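Local coordinates for protein (hdlp (histone deacetylase-like protein)) (Aquifex aeolicus, PDB 1C3P) that binds a zinc ion and probably acts as a deacetylase of the histone deacetylase family, with a likely place in acetoin degradation, at residues Leu32-Ala37 / Lys327-Ser332; Ile66-Glu71 / Cys77-Ala82; Ser109-Ile114 / Ile151-Lys156; Glu230-Leu235 / Asn272-Lys277. All blocks are in the same frame, centred on the assembly; numbering follows the deposited sequence.

Contact 1 of 4, residues Leu32-Ala37 / Lys327-Ser332; sequences LRFKDA and KELLKS. Unlike the reference sequence in segment 32-37: Lys35 (reference Leu).
Leu329 pushes its isobutyl group against Arg33 and Phe34 where two helices of this alpha/beta fold pack side by side: helix 28-37, which links strands 4-8 and 46-48, and helix 324-332, close to antiparallel at 157°, with segment axes 9.9 Å apart. The dense part of the interface faces inward. There the Phe34 ring, with CG anti to the backbone N (chi1 -172°), swings across to Leu330, placing CE1 3.8 Å from Leu330 CD1 and CD1 3.9 Å from Leu330 CD2. Ala303 and Thr307 of helix 299-314 also touch this ring, while Leu330 reaches Tyr300 of the same helix. Trimming Leu330 to an alanine would probably leave the CD1-CE1 side of the Phe34 ring without its methyl partners and open a gap between the two helices. Toward solvent, round Arg33, the fit is looser. The Arg33 chain bends at chi3 and lays one face of its guanidinium over Leu329 CD1, which sits 3.8 Å above the plane but displaced toward the rim, with NE 3.9 Å from that methyl. Arg33 gains apolar cover here, and its charge has no partner in 327-332. The other branch of Leu329 turns back to the tight side: CD2 lies at the edge of the Phe34 ring, near its plane, 3.4 Å from Phe34 N and 3.9 Å from Phe34 CB.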
loop_
_atom_site.group_PDB
_atom_site.type_symbol
_atom_site.label_atom_id
_atom_site.label_comp_id
_atom_site.label_asym_id
_atom_site.label_seq_id
_atom_site.Cartn_x
_atom_site.Cartn_y
_atom_site.Cartn_z
ATOM N N LEU A 32 -10.003 5.872 -10.488
ATOM C CA LEU A 32 -11.168 5.468 -11.257
ATOM C C LEU A 32 -11.493 6.481 -12.338
ATOM O O LEU A 32 -11.715 6.099 -13.479
ATOM C CB LEU A 32 -12.390 5.273 -10.348
ATOM C CG LEU A 32 -12.428 4.043 -9.433
ATOM C CD1 LEU A 32 -13.758 3.993 -8.680
ATOM C CD2 LEU A 32 -12.280 2.784 -10.268
ATOM N N ARG A 33 -11.523 7.764 -11.980
ATOM C CA ARG A 33 -11.833 8.794 -12.964
ATOM C C ARG A 33 -10.752 8.864 -14.029
ATOM O O ARG A 33 -11.037 9.123 -15.193
ATOM C CB ARG A 33 -12.006 10.159 -12.285
ATOM C CG ARG A 33 -13.243 10.227 -11.375
ATOM C CD ARG A 33 -13.615 11.655 -10.989
ATOM N NE ARG A 33 -12.559 12.319 -10.233
ATOM C CZ ARG A 33 -12.644 13.560 -9.763
ATOM N NH1 ARG A 33 -13.739 14.277 -9.968
ATOM N NH2 ARG A 33 -11.636 14.082 -9.075
ATOM N N PHE A 34 -9.511 8.612 -13.628
ATOM C CA PHE A 34 -8.393 8.648 -14.550
ATOM C C PHE A 34 -8.448 7.476 -15.534
ATOM O O PHE A 34 -8.305 7.656 -16.747
ATOM C CB PHE A 34 -7.073 8.610 -13.772
ATOM C CG PHE A 34 -5.869 8.829 -14.628
ATOM C CD1 PHE A 34 -5.574 10.095 -15.111
ATOM C CD2 PHE A 34 -5.041 7.761 -14.981
ATOM C CE1 PHE A 34 -4.454 10.305 -15.942
ATOM C CE2 PHE A 34 -3.926 7.951 -15.804
ATOM C CZ PHE A 34 -3.632 9.232 -16.286
ATOM N N LYS A 35 -8.669 6.259 -15.048
ATOM C CA LYS A 35 -8.713 5.179 -16.013
ATOM C C LYS A 35 -9.901 5.314 -16.948
ATOM O O LYS A 35 -9.839 4.867 -18.086
ATOM C CB LYS A 35 -8.718 3.828 -15.329
ATOM C CG LYS A 35 -7.338 3.444 -14.823
ATOM C CD LYS A 35 -7.373 2.110 -14.137
ATOM C CE LYS A 35 -8.261 2.164 -12.921
ATOM N NZ LYS A 35 -9.674 2.505 -13.228
ATOM N N ASP A 36 -10.973 5.933 -16.473
ATOM C CA ASP A 36 -12.146 6.123 -17.315
ATOM C C ASP A 36 -11.807 7.161 -18.376
ATOM O O ASP A 36 -12.074 6.953 -19.564
ATOM C CB ASP A 36 -13.346 6.585 -16.483
ATOM C CG ASP A 36 -14.612 6.753 -17.323
ATOM O OD1 ASP A 36 -14.959 5.826 -18.085
ATOM O OD2 ASP A 36 -15.263 7.805 -17.206
ATOM N N ALA A 37 -11.211 8.274 -17.953
ATOM C CA ALA A 37 -10.828 9.330 -18.895
ATOM C C ALA A 37 -9.886 8.782 -19.981
ATOM O O ALA A 37 -9.958 9.205 -21.134
ATOM C CB ALA A 37 -10.162 10.507 -18.136
ATOM N N LYS A 327 -5.451 14.645 -18.949
ATOM C CA LYS A 327 -4.605 15.761 -18.506
ATOM C C LYS A 327 -5.444 16.814 -17.774
ATOM O O LYS A 327 -5.048 17.344 -16.732
ATOM C CB LYS A 327 -3.894 16.418 -19.697
ATOM C CG LYS A 327 -3.096 15.459 -20.572
ATOM C CD LYS A 327 -2.325 16.216 -21.660
ATOM C CE LYS A 327 -1.803 15.291 -22.754
ATOM N NZ LYS A 327 -0.907 14.199 -22.292
ATOM N N GLU A 328 -6.617 17.118 -18.314
ATOM C CA GLU A 328 -7.470 18.107 -17.676
ATOM C C GLU A 328 -7.920 17.638 -16.293
ATOM O O GLU A 328 -7.991 18.431 -15.344
ATOM C CB GLU A 328 -8.649 18.417 -18.594
ATOM C CG GLU A 328 -8.165 19.051 -19.887
ATOM C CD GLU A 328 -9.276 19.400 -20.857
ATOM O OE1 GLU A 328 -10.223 20.103 -20.454
ATOM O OE2 GLU A 328 -9.184 18.987 -22.031
ATOM N N LEU A 329 -8.197 16.344 -16.171
ATOM C CA LEU A 329 -8.597 15.780 -14.882
ATOM C C LEU A 329 -7.480 16.048 -13.870
ATOM O O LEU A 329 -7.718 16.633 -12.816
ATOM C CB LEU A 329 -8.818 14.265 -15.001
ATOM C CG LEU A 329 -8.966 13.487 -13.677
ATOM C CD1 LEU A 329 -10.186 13.986 -12.902
ATOM C CD2 LEU A 329 -9.074 12.007 -13.965
ATOM N N LEU A 330 -6.261 15.635 -14.201
ATOM C CA LEU A 330 -5.134 15.831 -13.291
ATOM C C LEU A 330 -4.899 17.292 -12.958
ATOM O O LEU A 330 -4.630 17.634 -11.805
ATOM C CB LEU A 330 -3.861 15.227 -13.870
ATOM C CG LEU A 330 -3.904 13.714 -14.081
ATOM C CD1 LEU A 330 -2.511 13.234 -14.471
ATOM C CD2 LEU A 330 -4.344 13.014 -12.814
ATOM N N LYS A 331 -5.009 18.156 -13.964
ATOM C CA LYS A 331 -4.810 19.583 -13.748
ATOM C C LYS A 331 -5.883 20.185 -12.841
ATOM O O LYS A 331 -5.646 21.219 -12.213
ATOM C CB LYS A 331 -4.780 20.332 -15.094
ATOM C CG LYS A 331 -3.678 19.871 -16.032
ATOM C CD LYS A 331 -3.674 20.658 -17.331
ATOM C CE LYS A 331 -3.362 22.124 -17.083
ATOM N NZ LYS A 331 -3.282 22.898 -18.355
ATOM N N SER A 332 -7.040 19.530 -12.738
ATOM C CA SER A 332 -8.138 20.047 -11.915
ATOM C C SER A 332 -7.960 19.787 -10.425
ATOM O O SER A 332 -8.638 20.394 -9.595
ATOM C CB SER A 332 -9.478 19.448 -12.361
ATOM O OG SER A 332 -9.604 18.094 -11.952
#

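Contact 2 of 4, residues Ile66-Glu71 / Cys77-Ala82; sequences INTLME and CVPKGA
The puckered pyrrolidine ring of Pro79 offers Thr68 only a corner: its CG lies 4.5 Å from Thr68 CG2, with no aromatic ring or amide stacked on it across the contact. The same methyl of Thr68 makes the closer approach to Ala82, CG2 to CB 4.0 Å, so it stands near both ends of the type II beta turn that runs from Pro79 to Ala82. This is possible because CG2 is anti to the backbone N, which puts OG1 beside that N (chi1 -63°) and lets the hydroxyl turn back to its own helix, where it is hydrogen-bonded to the carbonyl O of Asp64. The turn itself is closed by a bond of 2.9 Å from Ala82 N to Pro79 O. Gly81 takes a positive phi of 84°, at which a CB would press on the carbonyl O of the residue before, and it occupies the N-cap position of helix 82-86. At the other end, Cys77 SG comes no nearer than 4.5 Å to Glu71 O, while the Glu71 carboxylate is engaged by Arg74 through a salt bridge. The loop following helix 63-75 thus folds back over that helix at the protein surface through sparse van der Waals contact, its shape set chiefly by the turn and not by polar bonds between the segments.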
loop_
_atom_site.group_PDB
_atom_site.type_symbol
_atom_site.label_atom_id
_atom_site.label_comp_id
_atom_site.label_asym_id
_atom_site.label_seq_id
_atom_site.Cartn_x
_atom_site.Cartn_y
_atom_site.Cartn_z
ATOM N N ILE A 66 -12.502 -0.579 17.806
ATOM C CA ILE A 66 -13.431 -0.379 16.701
ATOM C C ILE A 66 -14.592 0.475 17.169
ATOM O O ILE A 66 -14.969 1.408 16.471
ATOM C CB ILE A 66 -13.973 -1.728 16.149
ATOM C CG1 ILE A 66 -12.826 -2.515 15.526
ATOM C CG2 ILE A 66 -15.079 -1.483 15.112
ATOM C CD1 ILE A 66 -12.200 -1.790 14.320
ATOM N N ASN A 67 -15.153 0.176 18.347
ATOM C CA ASN A 67 -16.286 0.966 18.835
ATOM C C ASN A 67 -15.909 2.424 19.026
ATOM O O ASN A 67 -16.737 3.318 18.804
ATOM C CB ASN A 67 -16.868 0.416 20.145
ATOM C CG ASN A 67 -17.615 -0.899 19.954
ATOM O OD1 ASN A 67 -18.027 -1.241 18.852
ATOM N ND2 ASN A 67 -17.803 -1.630 21.038
ATOM N N THR A 68 -14.661 2.668 19.410
ATOM C CA THR A 68 -14.200 4.031 19.609
ATOM C C THR A 68 -14.127 4.772 18.274
ATOM O O THR A 68 -14.488 5.943 18.190
ATOM C CB THR A 68 -12.825 4.069 20.297
ATOM O OG1 THR A 68 -12.940 3.486 21.608
ATOM C CG2 THR A 68 -12.352 5.500 20.446
ATOM N N LEU A 69 -13.678 4.090 17.227
ATOM C CA LEU A 69 -13.612 4.734 15.920
ATOM C C LEU A 69 -15.020 5.111 15.452
ATOM O O LEU A 69 -15.238 6.188 14.887
ATOM C CB LEU A 69 -12.973 3.803 14.879
ATOM C CG LEU A 69 -11.500 3.423 15.046
ATOM C CD1 LEU A 69 -11.105 2.383 14.005
ATOM C CD2 LEU A 69 -10.644 4.660 14.902
ATOM N N MET A 70 -15.978 4.223 15.678
ATOM C CA MET A 70 -17.352 4.503 15.262
ATOM C C MET A 70 -17.973 5.661 16.028
ATOM O O MET A 70 -18.688 6.471 15.451
ATOM C CB MET A 70 -18.227 3.273 15.439
ATOM C CG MET A 70 -17.721 2.064 14.657
ATOM S SD MET A 70 -18.788 0.603 14.879
ATOM C CE MET A 70 -20.157 1.063 13.848
ATOM N N GLU A 71 -17.726 5.716 17.331
ATOM C CA GLU A 71 -18.273 6.783 18.161
ATOM C C GLU A 71 -17.598 8.114 17.840
ATOM O O GLU A 71 -18.262 9.146 17.686
ATOM C CB GLU A 71 -18.073 6.453 19.641
ATOM C CG GLU A 71 -18.615 7.508 20.567
ATOM C CD GLU A 71 -20.125 7.435 20.739
ATOM O OE1 GLU A 71 -20.651 8.132 21.637
ATOM O OE2 GLU A 71 -20.783 6.683 19.991
ATOM N N CYS A 77 -15.834 13.694 17.438
ATOM C CA CYS A 77 -15.135 14.096 18.645
ATOM C C CYS A 77 -14.032 13.125 18.989
ATOM O O CYS A 77 -13.935 12.045 18.416
ATOM C CB CYS A 77 -16.110 14.123 19.831
ATOM S SG CYS A 77 -16.706 12.433 20.309
ATOM N N VAL A 78 -13.192 13.539 19.933
ATOM C CA VAL A 78 -12.137 12.685 20.446
ATOM C C VAL A 78 -12.645 12.332 21.831
ATOM O O VAL A 78 -12.619 13.169 22.746
ATOM C CB VAL A 78 -10.807 13.426 20.585
ATOM C CG1 VAL A 78 -9.739 12.481 21.117
ATOM C CG2 VAL A 78 -10.402 14.006 19.240
ATOM N N PRO A 79 -13.150 11.097 21.998
ATOM C CA PRO A 79 -13.669 10.659 23.292
ATOM C C PRO A 79 -12.589 10.756 24.359
ATOM O O PRO A 79 -11.410 10.554 24.080
ATOM C CB PRO A 79 -14.109 9.213 23.009
ATOM C CG PRO A 79 -14.475 9.278 21.507
ATOM C CD PRO A 79 -13.250 10.007 21.008
ATOM N N LYS A 80 -13.000 11.104 25.574
ATOM C CA LYS A 80 -12.081 11.220 26.694
ATOM C C LYS A 80 -11.229 9.963 26.813
ATOM O O LYS A 80 -11.753 8.848 26.802
ATOM C CB LYS A 80 -12.893 11.454 27.969
ATOM C CG LYS A 80 -14.029 10.457 28.146
ATOM C CD LYS A 80 -14.980 10.896 29.253
ATOM C CE LYS A 80 -16.225 10.018 29.311
ATOM N NZ LYS A 80 -17.150 10.432 30.408
ATOM N N GLY A 81 -9.915 10.155 26.908
ATOM C CA GLY A 81 -8.988 9.036 27.026
ATOM C C GLY A 81 -8.564 8.371 25.714
ATOM O O GLY A 81 -7.642 7.553 25.715
ATOM N N ALA A 82 -9.200 8.715 24.597
ATOM C CA ALA A 82 -8.873 8.068 23.311
ATOM C C ALA A 82 -7.624 8.582 22.602
ATOM O O ALA A 82 -7.027 7.881 21.785
ATOM C CB ALA A 82 -10.086 8.160 22.352
#

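Contact 3 of 4, residues Ser109-Ile114 / Ile151-Lys156; sequences STVQAI and IEYLRK
Tyr153 extends its ring from helix 146-156 with CG anti to the backbone N (chi1 173°), and Val111 answers with CG1 in the same relation to its own N (chi1 175°), so that methyl and ring meet between the helices. Val111 CG1 stands over one face of the ring in a CH-pi contact, 4.2 Å from the centroid and displaced toward the rim, with Tyr153 CE1 its closest ring atom at 3.9 Å. The two side chains cross at about a right angle. Ile114 passes Tyr153 in the opposite sense, and its CG2 touches two residues at once, lying 3.8 Å from Tyr153 CE2 and 3.7 Å from Leu154 CD2. In the alpha/beta fold the two helices flank strand 122-125 in the chain, one leading into it and one following it, and they pack at a crossing angle of -43°. Ile114 also rests on Val290 of strand 290-292, which joins this apolar layer to the parallel sheet. An alanine replacing Tyr153 would probably deprive Val111 CG1 of the face it covers and open a gap beside Ile114 CG2. Next to Val111 along the helix, the hydroxyl of buried Thr110 is hydrogen-bonded to Asn125 and Asn146. On the far flank of helix 146-156, Arg155 NH1 forms a weak, bent salt-bridge bond of 3.0 Å with Glu152 OE1, while its NH2 is hydrogen-bonded to Gln184 OE1.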
loop_
_atom_site.group_PDB
_atom_site.type_symbol
_atom_site.label_atom_id
_atom_site.label_comp_id
_atom_site.label_asym_id
_atom_site.label_seq_id
_atom_site.Cartn_x
_atom_site.Cartn_y
_atom_site.Cartn_z
ATOM N N SER A 109 -13.033 -3.788 0.845
ATOM C CA SER A 109 -12.514 -3.963 -0.518
ATOM C C SER A 109 -11.355 -4.969 -0.567
ATOM O O SER A 109 -11.110 -5.633 -1.592
ATOM C CB SER A 109 -12.085 -2.607 -1.093
ATOM O OG SER A 109 -13.200 -1.736 -1.215
ATOM N N THR A 110 -10.625 -5.076 0.536
ATOM C CA THR A 110 -9.539 -6.039 0.607
ATOM C C THR A 110 -10.119 -7.430 0.769
ATOM O O THR A 110 -9.595 -8.376 0.190
ATOM C CB THR A 110 -8.577 -5.707 1.751
ATOM O OG1 THR A 110 -7.758 -4.607 1.334
ATOM C CG2 THR A 110 -7.716 -6.930 2.127
ATOM N N VAL A 111 -11.207 -7.560 1.531
ATOM C CA VAL A 111 -11.823 -8.864 1.668
ATOM C C VAL A 111 -12.389 -9.251 0.292
ATOM O O VAL A 111 -12.282 -10.403 -0.141
ATOM C CB VAL A 111 -12.952 -8.870 2.741
ATOM C CG1 VAL A 111 -13.642 -10.226 2.741
ATOM C CG2 VAL A 111 -12.364 -8.600 4.125
ATOM N N GLN A 112 -12.976 -8.284 -0.410
ATOM C CA GLN A 112 -13.509 -8.554 -1.743
ATOM C C GLN A 112 -12.389 -8.990 -2.676
ATOM O O GLN A 112 -12.561 -9.895 -3.482
ATOM C CB GLN A 112 -14.205 -7.316 -2.310
ATOM C CG GLN A 112 -15.408 -6.881 -1.497
ATOM C CD GLN A 112 -16.049 -5.639 -2.049
ATOM O OE1 GLN A 112 -16.965 -5.706 -2.884
ATOM N NE2 GLN A 112 -15.561 -4.488 -1.608
ATOM N N ALA A 113 -11.239 -8.330 -2.592
ATOM C CA ALA A 113 -10.116 -8.728 -3.439
ATOM C C ALA A 113 -9.744 -10.179 -3.139
ATOM O O ALA A 113 -9.449 -10.964 -4.040
ATOM C CB ALA A 113 -8.920 -7.835 -3.190
ATOM N N ILE A 114 -9.736 -10.537 -1.868
ATOM C CA ILE A 114 -9.398 -11.911 -1.529
ATOM C C ILE A 114 -10.477 -12.870 -2.025
ATOM O O ILE A 114 -10.164 -13.953 -2.549
ATOM C CB ILE A 114 -9.195 -12.078 -0.031
ATOM C CG1 ILE A 114 -7.969 -11.251 0.400
ATOM C CG2 ILE A 114 -8.961 -13.558 0.293
ATOM C CD1 ILE A 114 -7.862 -11.063 1.932
ATOM N N ILE A 151 -5.275 -11.103 6.076
ATOM C CA ILE A 151 -4.467 -12.277 6.390
ATOM C C ILE A 151 -5.194 -13.157 7.406
ATOM O O ILE A 151 -5.170 -14.379 7.288
ATOM C CB ILE A 151 -3.083 -11.849 6.902
ATOM C CG1 ILE A 151 -2.278 -11.247 5.736
ATOM C CG2 ILE A 151 -2.342 -13.042 7.543
ATOM C CD1 ILE A 151 -0.995 -10.552 6.175
ATOM N N GLU A 152 -5.844 -12.550 8.396
ATOM C CA GLU A 152 -6.579 -13.328 9.388
ATOM C C GLU A 152 -7.789 -13.955 8.722
ATOM O O GLU A 152 -8.238 -15.038 9.096
ATOM C CB GLU A 152 -7.018 -12.446 10.555
ATOM C CG GLU A 152 -5.858 -12.052 11.447
ATOM C CD GLU A 152 -5.281 -13.230 12.209
ATOM O OE1 GLU A 152 -4.225 -13.055 12.838
ATOM O OE2 GLU A 152 -5.886 -14.323 12.192
ATOM N N TYR A 153 -8.310 -13.281 7.700
ATOM C CA TYR A 153 -9.451 -13.826 6.970
ATOM C C TYR A 153 -8.984 -15.143 6.329
ATOM O O TYR A 153 -9.679 -16.163 6.377
ATOM C CB TYR A 153 -9.898 -12.825 5.886
ATOM C CG TYR A 153 -10.973 -13.350 4.963
ATOM C CD1 TYR A 153 -12.332 -13.259 5.290
ATOM C CD2 TYR A 153 -10.622 -13.956 3.761
ATOM C CE1 TYR A 153 -13.312 -13.769 4.414
ATOM C CE2 TYR A 153 -11.574 -14.458 2.897
ATOM C CZ TYR A 153 -12.907 -14.365 3.212
ATOM O OH TYR A 153 -13.809 -14.858 2.295
ATOM N N LEU A 154 -7.792 -15.121 5.741
ATOM C CA LEU A 154 -7.240 -16.314 5.096
ATOM C C LEU A 154 -6.916 -17.407 6.131
ATOM O O LEU A 154 -7.152 -18.599 5.887
ATOM C CB LEU A 154 -5.988 -15.938 4.292
ATOM C CG LEU A 154 -6.248 -15.169 2.984
ATOM C CD1 LEU A 154 -4.951 -14.538 2.460
ATOM C CD2 LEU A 154 -6.858 -16.145 1.944
ATOM N N ARG A 155 -6.374 -17.020 7.283
ATOM C CA ARG A 155 -6.076 -18.022 8.310
ATOM C C ARG A 155 -7.362 -18.735 8.715
ATOM O O ARG A 155 -7.374 -19.958 8.888
ATOM C CB ARG A 155 -5.407 -17.378 9.537
ATOM C CG ARG A 155 -4.059 -16.706 9.197
ATOM C CD ARG A 155 -3.421 -15.998 10.385
ATOM N NE ARG A 155 -2.687 -16.911 11.247
ATOM C CZ ARG A 155 -2.123 -16.561 12.397
ATOM N NH1 ARG A 155 -2.219 -15.307 12.831
ATOM N NH2 ARG A 155 -1.429 -17.458 13.089
ATOM N N LYS A 156 -8.456 -17.988 8.849
ATOM C CA LYS A 156 -9.715 -18.617 9.234
ATOM C C LYS A 156 -10.197 -19.593 8.159
ATOM O O LYS A 156 -10.886 -20.572 8.466
ATOM C CB LYS A 156 -10.791 -17.565 9.534
ATOM C CG LYS A 156 -12.094 -18.181 10.059
ATOM C CD LYS A 156 -13.043 -17.146 10.619
ATOM C CE LYS A 156 -12.458 -16.473 11.861
ATOM N NZ LYS A 156 -12.212 -17.442 12.981
#

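Contact 4 of 4, residues Glu230-Leu235 / Asn272-Lys277; sequences EFLFAL and NVAFLK
Leu232 and Ala274 face each other from two helices whose shortest polar bonds are internal ones: Leu235 N to Phe231 O and Leu276 N to Asn272 O, each 2.9 Å. Between the helices there is only van der Waals contact, carried by the two methyls of Leu232. CD2 comes to 3.7 Å from the carbonyl O of Ala274, and CD1 lies 4.4 Å from Ala274 CB, so the leucine straddles the small residue, touching both its backbone and its methyl. With CG anti to the carbonyl carbon (chi1 -61°), the side chain reaches across to Ala274, whose CA lies 7.4 Å from Leu232 CA. One turn on, Leu232 CD2 lies 4.4 Å from Lys277 CB, farther than from the Ala274 carbonyl O. This CB makes the nearest side-chain approach of the lysine; its chain bends at chi3 on the exposed side, and the residue also touches Trp355. Further along helix 272-286, Leu232 also touches Ala278 and Ile281, while Phe231 is laid on Ala278 as well. Glu230, at the start of the first segment, is tied by a salt bridge to Arg361. The pair is plain helix packing in an open alpha/beta fold: helix 228-245 leads from strand 217-222 to strand 250-254, and helix 272-286 continues from there to strand 290-292 in a beta-alpha-beta unit beside the parallel sheet.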
loop_
_atom_site.group_PDB
_atom_site.type_symbol
_atom_site.label_atom_id
_atom_site.label_comp_id
_atom_site.label_asym_id
_atom_site.label_seq_id
_atom_site.Cartn_x
_atom_site.Cartn_y
_atom_site.Cartn_z
ATOM N N GLU A 230 18.918 -0.009 -7.609
ATOM C CA GLU A 230 19.057 -0.384 -6.209
ATOM C C GLU A 230 17.770 -0.999 -5.665
ATOM O O GLU A 230 17.804 -1.992 -4.942
ATOM C CB GLU A 230 19.462 0.835 -5.380
ATOM C CG GLU A 230 20.793 1.428 -5.822
ATOM C CD GLU A 230 21.161 2.656 -5.023
ATOM O OE1 GLU A 230 20.264 3.490 -4.802
ATOM O OE2 GLU A 230 22.341 2.795 -4.643
ATOM N N PHE A 231 16.629 -0.420 -6.022
ATOM C CA PHE A 231 15.357 -0.963 -5.554
ATOM C C PHE A 231 15.167 -2.389 -6.087
ATOM O O PHE A 231 14.907 -3.320 -5.323
ATOM C CB PHE A 231 14.194 -0.078 -6.018
ATOM C CG PHE A 231 12.859 -0.472 -5.437
ATOM C CD1 PHE A 231 12.603 -0.322 -4.073
ATOM C CD2 PHE A 231 11.857 -0.987 -6.247
ATOM C CE1 PHE A 231 11.370 -0.676 -3.531
ATOM C CE2 PHE A 231 10.614 -1.348 -5.714
ATOM C CZ PHE A 231 10.374 -1.190 -4.348
ATOM N N LEU A 232 15.305 -2.573 -7.398
ATOM C CA LEU A 232 15.112 -3.902 -7.984
ATOM C C LEU A 232 16.140 -4.920 -7.515
ATOM O O LEU A 232 15.823 -6.086 -7.359
ATOM C CB LEU A 232 15.098 -3.811 -9.507
ATOM C CG LEU A 232 13.956 -2.938 -10.048
ATOM C CD1 LEU A 232 14.170 -2.729 -11.543
ATOM C CD2 LEU A 232 12.591 -3.545 -9.774
ATOM N N PHE A 233 17.378 -4.487 -7.304
ATOM C CA PHE A 233 18.414 -5.376 -6.783
ATOM C C PHE A 233 17.946 -5.911 -5.435
ATOM O O PHE A 233 17.966 -7.119 -5.170
ATOM C CB PHE A 233 19.711 -4.592 -6.550
ATOM C CG PHE A 233 20.763 -5.357 -5.784
ATOM C CD1 PHE A 233 21.655 -6.198 -6.446
ATOM C CD2 PHE A 233 20.884 -5.201 -4.410
ATOM C CE1 PHE A 233 22.666 -6.864 -5.748
ATOM C CE2 PHE A 233 21.889 -5.864 -3.690
ATOM C CZ PHE A 233 22.784 -6.693 -4.360
ATOM N N ALA A 234 17.540 -4.984 -4.570
ATOM C CA ALA A 234 17.087 -5.330 -3.228
ATOM C C ALA A 234 15.890 -6.271 -3.270
ATOM O O ALA A 234 15.790 -7.221 -2.488
ATOM C CB ALA A 234 16.724 -4.027 -2.452
ATOM N N LEU A 235 14.972 -5.993 -4.179
ATOM C CA LEU A 235 13.765 -6.805 -4.314
ATOM C C LEU A 235 14.096 -8.248 -4.724
ATOM O O LEU A 235 13.659 -9.209 -4.085
ATOM C CB LEU A 235 12.852 -6.184 -5.373
ATOM C CG LEU A 235 11.331 -6.251 -5.207
ATOM C CD1 LEU A 235 10.721 -6.410 -6.597
ATOM C CD2 LEU A 235 10.907 -7.391 -4.280
ATOM N N ASN A 272 8.242 5.126 -12.572
ATOM C CA ASN A 272 7.003 4.322 -12.607
ATOM C C ASN A 272 7.284 2.998 -13.279
ATOM O O ASN A 272 6.603 2.007 -13.024
ATOM C CB ASN A 272 5.902 4.923 -13.488
ATOM C CG ASN A 272 5.338 6.189 -12.970
ATOM O OD1 ASN A 272 4.584 6.858 -13.687
ATOM N ND2 ASN A 272 5.660 6.536 -11.725
ATOM N N VAL A 273 8.229 3.015 -14.216
ATOM C CA VAL A 273 8.575 1.807 -14.952
ATOM C C VAL A 273 9.312 0.794 -14.086
ATOM O O VAL A 273 9.150 -0.402 -14.265
ATOM C CB VAL A 273 9.382 2.153 -16.210
ATOM C CG1 VAL A 273 9.878 0.893 -16.881
ATOM C CG2 VAL A 273 8.471 2.904 -17.188
ATOM N N ALA A 274 10.115 1.265 -13.138
ATOM C CA ALA A 274 10.789 0.335 -12.242
ATOM C C ALA A 274 9.722 -0.198 -11.264
ATOM O O ALA A 274 9.787 -1.353 -10.833
ATOM C CB ALA A 274 11.917 1.055 -11.486
ATOM N N PHE A 275 8.748 0.653 -10.922
ATOM C CA PHE A 275 7.652 0.280 -10.019
ATOM C C PHE A 275 6.902 -0.884 -10.664
ATOM O O PHE A 275 6.573 -1.886 -10.017
ATOM C CB PHE A 275 6.718 1.484 -9.836
ATOM C CG PHE A 275 5.476 1.203 -9.036
ATOM C CD1 PHE A 275 5.531 1.002 -7.663
ATOM C CD2 PHE A 275 4.236 1.194 -9.666
ATOM C CE1 PHE A 275 4.360 0.800 -6.925
ATOM C CE2 PHE A 275 3.059 0.993 -8.944
ATOM C CZ PHE A 275 3.124 0.798 -7.572
ATOM N N LEU A 276 6.664 -0.744 -11.961
ATOM C CA LEU A 276 5.966 -1.758 -12.734
ATOM C C LEU A 276 6.815 -3.033 -12.808
ATOM O O LEU A 276 6.295 -4.140 -12.637
ATOM C CB LEU A 276 5.664 -1.200 -14.135
ATOM C CG LEU A 276 4.737 -1.988 -15.075
ATOM C CD1 LEU A 276 4.712 -1.303 -16.441
ATOM C CD2 LEU A 276 5.216 -3.399 -15.240
ATOM N N LYS A 277 8.114 -2.899 -13.066
ATOM C CA LYS A 277 8.951 -4.091 -13.121
ATOM C C LYS A 277 9.005 -4.829 -11.798
ATOM O O LYS A 277 9.081 -6.058 -11.766
ATOM C CB LYS A 277 10.380 -3.764 -13.557
ATOM C CG LYS A 277 10.523 -3.557 -15.029
ATOM C CD LYS A 277 11.962 -3.807 -15.448
ATOM C CE LYS A 277 12.376 -5.236 -15.122
ATOM N NZ LYS A 277 13.768 -5.518 -15.559
#

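From the N terminus, helix 28-37 opens contact 1, which does not close until helix 324-332, some 290 residues later, and so encloses the other three. Inside it they follow in series and none crosses another. Contact 2 closes a short loop behind helix 63-75 at the surface; contact 3 then joins helices 98-118 and 146-156; contact 4 pairs helices 228-245 and 272-286. Contacts 2 and 4 lie on opposite sides of the chain's centre, with centres about 40 Å apart. Helix 299-314 touches residues of both contacts 1 and 4, whose nearest atoms are about 9 Å apart.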